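Local coordinates for Bacint_00347 (Bacteroides intestinalis DSM 17393, PDB 5MUM), which probably hydrolyses rhamnosidic linkages in glycans, acting as a beta-propeller glycoside hydrolase of rhamnosidase type from a gut bacterium, at residues Leu119-Ser124 against Lys183-Val188; Arg235-Asp238 against Trp243-Ala246; Tyr291-Asp294 against Val299-Tyr302; Arg340-Gly345 against Glu394-Lys399. All coordinates share one frame; numbering follows the deposited sequence. Where two conformers were deposited one is given.

Contact 1: Leu119-Ser124 against Lys183-Val188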
loop_
_atom_site.group_PDB
_atom_site.type_symbol
_atom_site.label_atom_id
_atom_site.label_comp_id
_atom_site.label_asym_id
_atom_site.label_seq_id
_atom_site.Cartn_x
_atom_site.Cartn_y
_atom_site.Cartn_z
ATOM N N LEU A 119 -7.471 3.824 -17.476
ATOM C CA LEU A 119 -6.907 4.693 -16.454
ATOM C C LEU A 119 -7.820 5.898 -16.157
ATOM O O LEU A 119 -8.220 6.641 -17.071
ATOM C CB LEU A 119 -5.546 5.209 -16.900
ATOM C CG LEU A 119 -4.848 6.170 -15.909
ATOM C CD1 LEU A 119 -4.434 5.417 -14.654
ATOM C CD2 LEU A 119 -3.696 6.864 -16.580
ATOM N N ASN A 120 -8.184 6.037 -14.893
ATOM C CA ASN A 120 -8.797 7.201 -14.312
ATOM C C ASN A 120 -7.762 7.944 -13.462
ATOM O O ASN A 120 -7.395 7.498 -12.361
ATOM C CB ASN A 120 -9.921 6.811 -13.389
ATOM C CG ASN A 120 -10.996 6.005 -14.072
ATOM O OD1 ASN A 120 -11.430 4.988 -13.527
ATOM N ND2 ASN A 120 -11.449 6.449 -15.224
ATOM N N TYR A 121 -7.334 9.075 -13.973
ATOM C CA TYR A 121 -6.300 9.866 -13.375
ATOM C C TYR A 121 -6.606 11.349 -13.603
ATOM O O TYR A 121 -6.955 11.758 -14.719
ATOM C CB TYR A 121 -4.981 9.519 -14.031
ATOM C CG TYR A 121 -3.908 10.543 -13.793
ATOM C CD1 TYR A 121 -3.418 10.770 -12.524
ATOM C CD2 TYR A 121 -3.358 11.256 -14.849
ATOM C CE1 TYR A 121 -2.437 11.697 -12.287
ATOM C CE2 TYR A 121 -2.375 12.204 -14.612
ATOM C CZ TYR A 121 -1.933 12.418 -13.319
ATOM O OH TYR A 121 -0.945 13.345 -13.087
ATOM N N CYS A 122 -6.440 12.160 -12.572
ATOM C CA CYS A 122 -6.524 13.583 -12.771
ATOM C C CYS A 122 -5.746 14.287 -11.705
ATOM O O CYS A 122 -5.407 13.715 -10.638
ATOM C CB CYS A 122 -7.977 14.046 -12.780
ATOM S SG CYS A 122 -8.761 13.759 -11.195
ATOM N N ARG A 123 -5.467 15.544 -12.017
ATOM C CA ARG A 123 -4.728 16.434 -11.144
ATOM C C ARG A 123 -5.634 17.519 -10.558
ATOM O O ARG A 123 -6.665 17.880 -11.150
ATOM C CB ARG A 123 -3.577 17.077 -11.907
ATOM C CG ARG A 123 -2.491 16.081 -12.224
ATOM C CD ARG A 123 -1.389 16.673 -13.050
ATOM N NE ARG A 123 -1.859 16.882 -14.407
ATOM C CZ ARG A 123 -1.180 17.507 -15.363
ATOM N NH1 ARG A 123 0.026 18.047 -15.123
ATOM N NH2 ARG A 123 -1.730 17.621 -16.581
ATOM N N SER A 124 -5.248 18.057 -9.410
ATOM C CA SER A 124 -5.896 19.273 -8.926
ATOM C C SER A 124 -5.600 20.422 -9.905
ATOM O O SER A 124 -4.619 20.406 -10.663
ATOM C CB SER A 124 -5.494 19.645 -7.479
ATOM O OG SER A 124 -4.125 19.958 -7.359
ATOM N N LYS A 183 5.825 18.870 -15.940
ATOM C CA LYS A 183 4.417 18.486 -15.855
ATOM C C LYS A 183 4.058 17.396 -16.870
ATOM O O LYS A 183 3.073 17.501 -17.591
ATOM C CB LYS A 183 3.475 19.678 -15.992
ATOM C CG LYS A 183 3.604 20.738 -14.914
ATOM C CD LYS A 183 2.575 21.840 -15.155
ATOM C CE LYS A 183 2.994 23.161 -14.516
ATOM N NZ LYS A 183 2.865 23.101 -13.041
ATOM N N LYS A 184 4.868 16.347 -16.893
ATOM C CA LYS A 184 4.738 15.286 -17.880
ATOM C C LYS A 184 5.074 13.959 -17.253
ATOM O O LYS A 184 5.984 13.879 -16.464
ATOM C CB LYS A 184 5.694 15.546 -19.047
ATOM C CG LYS A 184 5.470 14.693 -20.277
ATOM N N TRP A 185 4.357 12.921 -17.667
ATOM C CA TRP A 185 4.651 11.537 -17.303
ATOM C C TRP A 185 5.481 10.849 -18.348
ATOM O O TRP A 185 5.290 11.066 -19.541
ATOM C CB TRP A 185 3.362 10.767 -17.164
ATOM C CG TRP A 185 2.597 11.175 -15.974
ATOM C CD1 TRP A 185 1.597 12.095 -15.920
ATOM C CD2 TRP A 185 2.745 10.655 -14.666
ATOM N NE1 TRP A 185 1.103 12.166 -14.649
ATOM C CE2 TRP A 185 1.797 11.298 -13.855
ATOM C CE3 TRP A 185 3.601 9.701 -14.090
ATOM C CZ2 TRP A 185 1.689 11.044 -12.484
ATOM C CZ3 TRP A 185 3.482 9.425 -12.751
ATOM C CH2 TRP A 185 2.512 10.102 -11.950
ATOM N N TYR A 186 6.384 10.005 -17.894
ATOM C CA TYR A 186 7.220 9.194 -18.743
ATOM C C TYR A 186 7.125 7.751 -18.288
ATOM O O TYR A 186 7.084 7.487 -17.086
ATOM C CB TYR A 186 8.644 9.633 -18.567
ATOM C CG TYR A 186 8.908 10.992 -19.111
ATOM C CD1 TYR A 186 9.247 11.156 -20.457
ATOM C CD2 TYR A 186 8.842 12.118 -18.296
ATOM C CE1 TYR A 186 9.512 12.410 -20.980
ATOM C CE2 TYR A 186 9.111 13.393 -18.804
ATOM C CZ TYR A 186 9.440 13.524 -20.150
ATOM O OH TYR A 186 9.680 14.758 -20.683
ATOM N N ARG A 187 7.156 6.827 -19.241
ATOM C CA ARG A 187 7.260 5.409 -18.920
ATOM C C ARG A 187 8.656 5.169 -18.385
ATOM O O ARG A 187 9.620 5.680 -18.943
ATOM C CB ARG A 187 6.979 4.544 -20.154
ATOM C CG ARG A 187 7.178 3.042 -19.971
ATOM C CD ARG A 187 6.166 2.437 -19.016
ATOM N NE ARG A 187 4.855 3.076 -19.080
ATOM C CZ ARG A 187 3.886 2.758 -19.929
ATOM N NH1 ARG A 187 4.064 1.794 -20.813
ATOM N NH2 ARG A 187 2.726 3.403 -19.884
ATOM N N VAL A 188 8.750 4.403 -17.297
ATOM C CA VAL A 188 10.022 4.036 -16.710
ATOM C C VAL A 188 10.292 2.563 -16.983
ATOM O O VAL A 188 11.382 2.199 -17.440
ATOM C CB VAL A 188 10.025 4.359 -15.202
ATOM C CG1 VAL A 188 11.294 3.878 -14.541
ATOM C CG2 VAL A 188 9.852 5.845 -15.001
#
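K183 meets R123 through its first side-chain carbon: K183 CB lies in the plane of the guanidinium, at its edge, 3.9 Å from R123 NH1. The arginine chain bends at chi3 to bring its end here, but its polar end is bound elsewhere, in a salt bridge to E136 and a hydrogen bond from NH1 to Y178 OH. The lysine chain leads away from the contact and keeps its ammonium apart from the like charge, K183 NZ standing 6.2 Å from R123 NH1. K183 and K184 together form a G1 beta bulge against the end of strand 172-179. The two segments carry the last strands, 121-123 and 184-189, of successive antiparallel sheets of a beta-propeller. Their backbones stay more than 10 Å apart at the CA atoms, and side chains alone span the gap. W185 does most of this. With CG beside its backbone N (chi1 -70°), the indole extends toward Y121, and W185 NE1 donates to Y121 OH over 2.8 Å, at 153° at the hydrogen; the hydroxyl lies in the indole plane, though its placement is less certain than the rest. The rings stand almost perpendicular, at 86°, in an oblique pairing in which Y121 CZ comes within 3.9 Å of W185 CE2. An alanine at W185 would remove both donor and ring, and would probably leave the Y121 hydroxyl without this donor and open a gap between the sheets. F161, H109 and Y178 also touch the indole.

Contact 2: Arg235-Asp238 against Trp243-Ala246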
loop_
_atom_site.group_PDB
_atom_site.type_symbol
_atom_site.label_atom_id
_atom_site.label_comp_id
_atom_site.label_asym_id
_atom_site.label_seq_id
_atom_site.Cartn_x
_atom_site.Cartn_y
_atom_site.Cartn_z
ATOM N N ARG A 235 15.489 -3.132 -5.656
ATOM C CA ARG A 235 15.487 -1.694 -5.397
ATOM C C ARG A 235 16.096 -0.901 -6.516
ATOM O O ARG A 235 16.916 -1.419 -7.268
ATOM C CB ARG A 235 16.204 -1.386 -4.100
ATOM C CG ARG A 235 17.692 -1.651 -4.169
ATOM C CD ARG A 235 18.451 -1.110 -3.029
ATOM N NE ARG A 235 18.059 -1.779 -1.821
ATOM C CZ ARG A 235 18.863 -2.172 -0.836
ATOM N NH1 ARG A 235 20.191 -1.988 -0.856
ATOM N NH2 ARG A 235 18.293 -2.770 0.206
ATOM N N SER A 236 15.718 0.371 -6.614
ATOM C CA SER A 236 16.276 1.252 -7.619
ATOM C C SER A 236 16.565 2.581 -6.969
ATOM O O SER A 236 15.687 3.207 -6.330
ATOM C CB SER A 236 15.329 1.456 -8.813
ATOM O OG SER A 236 15.799 2.512 -9.653
ATOM N N TYR A 237 17.805 3.012 -7.146
ATOM C CA TYR A 237 18.233 4.283 -6.631
ATOM C C TYR A 237 17.964 5.411 -7.611
ATOM O O TYR A 237 18.005 6.566 -7.235
ATOM C CB TYR A 237 19.709 4.206 -6.354
ATOM C CG TYR A 237 20.113 3.127 -5.383
ATOM C CD1 TYR A 237 20.116 3.381 -4.021
ATOM C CD2 TYR A 237 20.505 1.855 -5.829
ATOM C CE1 TYR A 237 20.515 2.409 -3.123
ATOM C CE2 TYR A 237 20.913 0.865 -4.942
ATOM C CZ TYR A 237 20.920 1.145 -3.600
ATOM O OH TYR A 237 21.339 0.179 -2.726
ATOM N N ASP A 238 17.783 5.094 -8.875
ATOM C CA ASP A 238 17.725 6.127 -9.911
ATOM C C ASP A 238 16.351 6.325 -10.550
ATOM O O ASP A 238 16.226 6.482 -11.764
ATOM C CB ASP A 238 18.811 5.882 -10.954
ATOM C CG ASP A 238 18.690 4.548 -11.630
ATOM O OD1 ASP A 238 17.687 3.831 -11.379
ATOM O OD2 ASP A 238 19.603 4.240 -12.445
ATOM N N TRP A 243 18.160 -1.463 -11.404
ATOM C CA TRP A 243 17.618 -2.190 -10.267
ATOM C C TRP A 243 18.684 -3.081 -9.699
ATOM O O TRP A 243 19.494 -3.659 -10.432
ATOM C CB TRP A 243 16.389 -3.039 -10.697
ATOM C CG TRP A 243 15.266 -2.170 -11.037
ATOM C CD1 TRP A 243 15.052 -1.519 -12.224
ATOM C CD2 TRP A 243 14.237 -1.747 -10.151
ATOM N NE1 TRP A 243 13.948 -0.718 -12.125
ATOM C CE2 TRP A 243 13.433 -0.833 -10.855
ATOM C CE3 TRP A 243 13.941 -2.023 -8.818
ATOM C CZ2 TRP A 243 12.307 -0.220 -10.271
ATOM C CZ3 TRP A 243 12.823 -1.422 -8.240
ATOM C CH2 TRP A 243 12.030 -0.531 -8.965
ATOM N N TYR A 244 18.651 -3.201 -8.387
ATOM C CA TYR A 244 19.644 -3.903 -7.618
ATOM C C TYR A 244 18.979 -4.835 -6.628
ATOM O O TYR A 244 17.849 -4.607 -6.203
ATOM C CB TYR A 244 20.493 -2.911 -6.843
ATOM C CG TYR A 244 21.402 -2.140 -7.755
ATOM C CD1 TYR A 244 20.956 -1.006 -8.435
ATOM C CD2 TYR A 244 22.717 -2.586 -7.985
ATOM C CE1 TYR A 244 21.798 -0.338 -9.328
ATOM C CE2 TYR A 244 23.563 -1.930 -8.856
ATOM C CZ TYR A 244 23.097 -0.826 -9.535
ATOM O OH TYR A 244 23.938 -0.200 -10.402
ATOM N N LYS A 245 19.729 -5.848 -6.246
ATOM C CA LYS A 245 19.409 -6.678 -5.121
ATOM C C LYS A 245 19.870 -6.032 -3.832
ATOM O O LYS A 245 20.740 -5.139 -3.844
ATOM C CB LYS A 245 20.091 -8.029 -5.323
ATOM C CG LYS A 245 19.597 -8.714 -6.585
ATOM C CD LYS A 245 20.143 -10.106 -6.715
ATOM C CE LYS A 245 19.506 -10.802 -7.898
ATOM N NZ LYS A 245 19.933 -12.233 -7.919
ATOM N N ALA A 246 19.309 -6.475 -2.708
ATOM C CA ALA A 246 19.782 -6.028 -1.369
ATOM C C ALA A 246 21.263 -6.396 -1.132
ATOM O O ALA A 246 21.980 -5.683 -0.442
ATOM C CB ALA A 246 18.915 -6.597 -0.268
HETATM O O HOH W 1 21.608 -3.433 1.104
HETATM O O HOH W 2 21.852 -2.560 -3.385
#
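R235 and Y244 form a single antiparallel hydrogen-bonded bridge: R235 N donates to Y244 O over 2.8 Å and Y244 N returns a bond to R235 O over 2.7 Å. Waters extend the link. One accepts from R235 NH1 and donates to A246 O; a second lies between Y237 OH and K245 O. R235 places CG between its backbone N and carbonyl carbon (chi1 68°), and its chain then bends back, bringing one guanidinium face over A246 CA while NE bonds to Y233 OH. Outward from this, the chain follows the Asp-box pattern S-x-D-x-G-x-T-W of BNR repeats. S236 OG bonds within the turn to T242 O and G240 N, D238 OD2 binds T242 OG1, and W243 folds back over the start of the motif. S236 CB sits over the face of the indole, 3.5 Å from the centre of the W243 six-membered ring and 6° off its normal, and W243 CE3 approaches R235 C to 3.3 Å. An alanine in place of W243 would probably leave S236 CB uncovered and deprive the turn of the indole N-H bond to G240 O. On the outer side, Y237 turns an edge to the face of Y244 in an offset edge-to-face pair, Y237 CD2 lying 3.9 Å from Y244 CD1. The bridge thus pairs the end of strand 228-236 with the loop that leads to strand 261-264, with W243 tucked against I213 and L215 of strand 213-220, A234 of strand 228-236, and L192.

Contact 3: Tyr291-Asp294 against Val299-Tyr302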
loop_
_atom_site.group_PDB
_atom_site.type_symbol
_atom_site.label_atom_id
_atom_site.label_comp_id
_atom_site.label_asym_id
_atom_site.label_seq_id
_atom_site.Cartn_x
_atom_site.Cartn_y
_atom_site.Cartn_z
ATOM N N TYR A 291 1.789 -12.304 5.882
ATOM C CA TYR A 291 1.551 -13.435 6.734
ATOM C C TYR A 291 1.576 -14.706 5.928
ATOM O O TYR A 291 1.360 -14.686 4.710
ATOM C CB TYR A 291 0.220 -13.282 7.474
ATOM C CG TYR A 291 -1.020 -13.157 6.635
ATOM C CD1 TYR A 291 -1.579 -14.254 5.987
ATOM C CD2 TYR A 291 -1.693 -11.933 6.539
ATOM C CE1 TYR A 291 -2.757 -14.148 5.270
ATOM C CE2 TYR A 291 -2.878 -11.815 5.823
ATOM C CZ TYR A 291 -3.401 -12.944 5.187
ATOM O OH TYR A 291 -4.551 -12.854 4.471
ATOM N N TRP A 292 1.854 -15.791 6.626
ATOM C CA TRP A 292 1.750 -17.131 6.074
ATOM C C TRP A 292 1.700 -18.115 7.210
ATOM O O TRP A 292 1.865 -17.746 8.377
ATOM C CB TRP A 292 2.893 -17.439 5.113
ATOM C CG TRP A 292 4.239 -17.565 5.720
ATOM C CD1 TRP A 292 4.739 -18.635 6.386
ATOM C CD2 TRP A 292 5.267 -16.582 5.702
ATOM N NE1 TRP A 292 6.007 -18.388 6.781
ATOM C CE2 TRP A 292 6.374 -17.135 6.370
ATOM C CE3 TRP A 292 5.353 -15.291 5.197
ATOM C CZ2 TRP A 292 7.563 -16.437 6.565
ATOM C CZ3 TRP A 292 6.564 -14.580 5.355
ATOM C CH2 TRP A 292 7.647 -15.163 6.035
ATOM N N ARG A 293 1.507 -19.374 6.846
ATOM C CA ARG A 293 1.335 -20.452 7.765
ATOM C C ARG A 293 2.549 -21.408 7.695
ATOM O O ARG A 293 2.997 -21.760 6.605
ATOM C CB ARG A 293 0.085 -21.208 7.342
ATOM C CG ARG A 293 -0.512 -22.058 8.402
ATOM C CD ARG A 293 -0.826 -23.424 7.910
ATOM N NE ARG A 293 -1.344 -23.562 6.593
ATOM C CZ ARG A 293 -0.706 -24.107 5.550
ATOM N NH1 ARG A 293 0.582 -24.569 5.588
ATOM N NH2 ARG A 293 -1.387 -24.193 4.439
ATOM N N ASP A 294 3.070 -21.805 8.846
ATOM C CA ASP A 294 4.181 -22.772 8.901
ATOM C C ASP A 294 3.694 -24.136 8.414
ATOM O O ASP A 294 2.537 -24.465 8.578
ATOM C CB ASP A 294 4.687 -23.009 10.327
ATOM C CG ASP A 294 5.468 -21.856 10.892
ATOM O OD1 ASP A 294 5.852 -20.922 10.180
ATOM O OD2 ASP A 294 5.713 -21.892 12.111
ATOM N N VAL A 299 -2.377 -22.459 11.572
ATOM C CA VAL A 299 -2.688 -21.105 11.893
ATOM C C VAL A 299 -1.762 -20.132 11.162
ATOM O O VAL A 299 -0.604 -20.090 11.474
ATOM C CB VAL A 299 -2.599 -20.874 13.414
ATOM C CG1 VAL A 299 -3.013 -19.438 13.727
ATOM C CG2 VAL A 299 -3.526 -21.845 14.145
ATOM N N PRO A 300 -2.301 -19.314 10.233
ATOM C CA PRO A 300 -1.430 -18.286 9.620
ATOM C C PRO A 300 -1.009 -17.286 10.670
ATOM O O PRO A 300 -1.777 -16.987 11.598
ATOM C CB PRO A 300 -2.341 -17.636 8.579
ATOM C CG PRO A 300 -3.345 -18.751 8.261
ATOM C CD PRO A 300 -3.608 -19.331 9.592
ATOM N N GLN A 301 0.197 -16.772 10.525
ATOM C CA GLN A 301 0.768 -15.840 11.484
ATOM C C GLN A 301 1.375 -14.693 10.726
ATOM O O GLN A 301 1.996 -14.883 9.654
ATOM C CB GLN A 301 1.873 -16.509 12.282
ATOM C CG GLN A 301 1.467 -17.745 13.035
ATOM C CD GLN A 301 0.651 -17.430 14.302
ATOM O OE1 GLN A 301 0.441 -16.260 14.687
ATOM N NE2 GLN A 301 0.190 -18.494 14.956
ATOM N N TYR A 302 1.213 -13.522 11.280
ATOM C CA TYR A 302 1.870 -12.341 10.771
ATOM C C TYR A 302 3.376 -12.453 10.892
ATOM O O TYR A 302 3.907 -13.026 11.858
ATOM C CB TYR A 302 1.436 -11.120 11.526
ATOM C CG TYR A 302 0.059 -10.605 11.213
ATOM C CD1 TYR A 302 -0.196 -9.956 10.023
ATOM C CD2 TYR A 302 -0.983 -10.739 12.120
ATOM C CE1 TYR A 302 -1.437 -9.456 9.724
ATOM C CE2 TYR A 302 -2.244 -10.263 11.820
ATOM C CZ TYR A 302 -2.456 -9.578 10.648
ATOM O OH TYR A 302 -3.692 -9.049 10.373
HETATM O O HOH W 3 2.071 -20.789 11.222
#
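Y291 and Y302 face each other as a non-hydrogen-bonded pair in the beta hairpin of strands 286-292 and 301-307, the two middle strands of a four-stranded propeller sheet. From its base outward, the Y291 side chain first meets backbone: Y291 CB lies 3.2 Å from Q301 O and 3.8 Å from Y302 CA. With CG set between the backbone N and the carbonyl carbon (chi1 60°), the ring lies between P300 and Y302. Y291 CD1 lies 4.3 Å from P300 CB, while Y291 CD2 lies 4.0 Å from Y302 CE1. The ring planes stand at 89°, and the edge of Y291 points to the face of Y302 in an offset edge-to-face pair. The end of the side chain leads away from the neighbouring strand, and the loop residues I273 and I334 also touch it, whereas Y302 OH is held by A337 O. The next pair, W292 and Q301, is hydrogen-bonded in both directions; Q301 N to W292 O is the shorter and straighter bond, at 2.9 Å. Toward the turn, R293 lays its aliphatic part against the backbone, R293 CG being 3.6 Å from V299 C, and a water joins the two segments by accepting from D294 N and donating to V299 O, each at 2.8 Å.

Contact 4: Arg340-Gly345 against Glu394-Lys399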
loop_
_atom_site.group_PDB
_atom_site.type_symbol
_atom_site.label_atom_id
_atom_site.label_comp_id
_atom_site.label_asym_id
_atom_site.label_seq_id
_atom_site.Cartn_x
_atom_site.Cartn_y
_atom_site.Cartn_z
ATOM N N ARG A 340 0.374 -3.095 7.676
ATOM C CA ARG A 340 1.255 -1.964 7.357
ATOM C C ARG A 340 2.279 -1.883 8.481
ATOM O O ARG A 340 2.020 -2.318 9.632
ATOM C CB ARG A 340 0.510 -0.642 7.335
ATOM C CG ARG A 340 -0.426 -0.422 6.146
ATOM C CD ARG A 340 0.358 -0.048 4.950
ATOM N NE ARG A 340 -0.403 0.266 3.766
ATOM C CZ ARG A 340 -0.451 1.449 3.144
ATOM N NH1 ARG A 340 -1.130 1.522 2.017
ATOM N NH2 ARG A 340 0.167 2.544 3.607
ATOM N N ILE A 341 3.422 -1.308 8.150
ATOM C CA ILE A 341 4.480 -1.111 9.123
ATOM C C ILE A 341 5.124 0.231 8.924
ATOM O O ILE A 341 5.195 0.742 7.790
ATOM C CB ILE A 341 5.586 -2.166 8.983
ATOM C CG1 ILE A 341 6.014 -2.300 7.517
ATOM C CG2 ILE A 341 5.101 -3.493 9.530
ATOM C CD1 ILE A 341 7.302 -3.033 7.317
ATOM N N VAL A 342 5.625 0.773 10.026
ATOM C CA VAL A 342 6.568 1.851 9.958
ATOM C C VAL A 342 7.701 1.487 10.855
ATOM O O VAL A 342 7.505 0.777 11.832
ATOM C CB VAL A 342 5.944 3.205 10.322
ATOM C CG1 VAL A 342 4.887 3.555 9.298
ATOM C CG2 VAL A 342 5.365 3.219 11.723
ATOM N N VAL A 343 8.902 1.943 10.517
ATOM C CA VAL A 343 10.088 1.586 11.277
ATOM C C VAL A 343 11.000 2.783 11.479
ATOM O O VAL A 343 11.165 3.596 10.572
ATOM C CB VAL A 343 10.899 0.496 10.552
ATOM C CG1 VAL A 343 10.217 -0.846 10.669
ATOM C CG2 VAL A 343 11.109 0.865 9.093
ATOM N N ASP A 344 11.626 2.849 12.651
ATOM C CA ASP A 344 12.540 3.951 13.012
ATOM C C ASP A 344 13.714 3.226 13.652
ATOM O O ASP A 344 13.600 2.780 14.780
ATOM C CB ASP A 344 11.807 4.887 13.997
ATOM C CG ASP A 344 12.614 6.127 14.418
ATOM O OD1 ASP A 344 13.588 6.503 13.742
ATOM O OD2 ASP A 344 12.200 6.772 15.416
ATOM N N GLY A 345 14.799 3.037 12.890
ATOM C CA GLY A 345 16.051 2.426 13.392
ATOM C C GLY A 345 15.875 1.084 14.107
ATOM O O GLY A 345 16.272 0.910 15.256
ATOM N N GLU A 394 4.223 9.798 4.162
ATOM C CA GLU A 394 5.066 10.989 4.125
ATOM C C GLU A 394 5.167 11.633 5.497
ATOM O O GLU A 394 6.224 12.148 5.867
ATOM C CB GLU A 394 4.549 11.986 3.101
ATOM C CG GLU A 394 4.530 11.413 1.687
ATOM C CD GLU A 394 5.841 10.727 1.354
ATOM O OE1 GLU A 394 6.840 11.453 1.285
ATOM O OE2 GLU A 394 5.869 9.466 1.241
ATOM N N LEU A 395 4.108 11.552 6.270
ATOM C CA LEU A 395 4.148 12.043 7.640
ATOM C C LEU A 395 5.125 11.240 8.501
ATOM O O LEU A 395 5.875 11.807 9.294
ATOM C CB LEU A 395 2.775 12.027 8.275
ATOM C CG LEU A 395 2.745 12.557 9.685
ATOM C CD1 LEU A 395 3.205 14.014 9.702
ATOM C CD2 LEU A 395 1.312 12.456 10.185
ATOM N N TRP A 396 5.151 9.928 8.306
ATOM C CA TRP A 396 6.088 9.113 9.000
ATOM C C TRP A 396 7.541 9.472 8.625
ATOM O O TRP A 396 8.386 9.705 9.505
ATOM C CB TRP A 396 5.824 7.620 8.785
ATOM C CG TRP A 396 6.812 6.854 9.520
ATOM C CD1 TRP A 396 7.941 6.208 9.019
ATOM C CD2 TRP A 396 6.845 6.685 10.920
ATOM N NE1 TRP A 396 8.636 5.647 10.043
ATOM C CE2 TRP A 396 7.991 5.924 11.223
ATOM C CE3 TRP A 396 5.996 7.081 11.957
ATOM C CZ2 TRP A 396 8.299 5.535 12.525
ATOM C CZ3 TRP A 396 6.314 6.699 13.273
ATOM C CH2 TRP A 396 7.460 5.962 13.538
ATOM N N LYS A 397 7.824 9.557 7.335
ATOM C CA LYS A 397 9.160 9.911 6.880
ATOM C C LYS A 397 9.618 11.300 7.304
ATOM O O LYS A 397 10.774 11.493 7.588
ATOM C CB LYS A 397 9.252 9.845 5.368
ATOM C CG LYS A 397 9.149 8.449 4.814
ATOM C CD LYS A 397 9.330 8.528 3.288
ATOM C CE LYS A 397 8.194 7.867 2.560
ATOM N NZ LYS A 397 8.212 8.338 1.139
ATOM N N GLN A 398 8.708 12.256 7.322
ATOM C CA GLN A 398 9.049 13.659 7.565
ATOM C C GLN A 398 9.034 14.008 9.051
ATOM O O GLN A 398 9.882 14.767 9.490
ATOM C CB GLN A 398 8.120 14.583 6.767
ATOM C CG GLN A 398 8.401 14.519 5.262
ATOM C CD GLN A 398 7.282 15.069 4.394
ATOM O OE1 GLN A 398 6.505 15.932 4.815
ATOM N NE2 GLN A 398 7.177 14.547 3.171
ATOM N N LYS A 399 8.079 13.464 9.801
ATOM C CA LYS A 399 7.858 13.852 11.201
ATOM C C LYS A 399 7.852 12.733 12.213
ATOM O O LYS A 399 7.675 12.993 13.395
ATOM C CB LYS A 399 6.541 14.639 11.318
ATOM C CG LYS A 399 6.470 15.898 10.490
#
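V342 presses squarely on the indole of W396, its CB lying 3.5 Å from the centre of the five-membered ring and 9° off the normal. The two methyls straddle that point: V342 CG1 rests 3.8 Å from W396 CG, and CG2 spreads over the six-membered ring, 3.8 Å from W396 CZ2. With CG anti to its own N (chi1 -180°), W396 reaches straight out from the helix and spans the 9.7 Å between the axes of strand 340-344 and helix 394-399, which run almost parallel. At the ring's edge W396 NE1 donates to V343 O over 3.3 Å; the oxygen lies in the indole plane, but the donor stands well above the carbonyl plane, off the lone pairs; with V342 over the face, the bond probably limits the ring's rotation. The contact thins toward the strand's end. There D344 brings CB to 3.9 Å from W396 CZ2, obliquely, and its carboxylate has a long, weak ion pair with R400, while Q398 on the helix faces solvent. K397, in a salt bridge with E394, reaches V207 O on strand 200-207 and P153 on strand 146-153. The short helix thus packs against the first strands of three antiparallel sheets, 340-344, 146-153 and 200-207, which in a beta-propeller are usually the inner ones.

How the contacts relate
The four contacts are strung in series along the chain and none touches another. Contact 1 joins two successive sheets, and contact 2 belongs to the next one; their nearest atoms are about 6 Å apart, with centres about 23 Å apart. Contact 3 lies across the chain's centre from contact 1, about 38 Å between centres. Contact 4, at about 14 Å from the chain's centre, is the innermost; the other three lie about 19 to 20 Å out. Its strand 340-344 faces the sheet of contact 3, through I341 and V343 against strand 286-292, and the nearest atoms of contacts 3 and 4 are about 7 Å apart. A pentaethylene glycol, probably from crystallisation, lies about 4 Å from the W292 side chain.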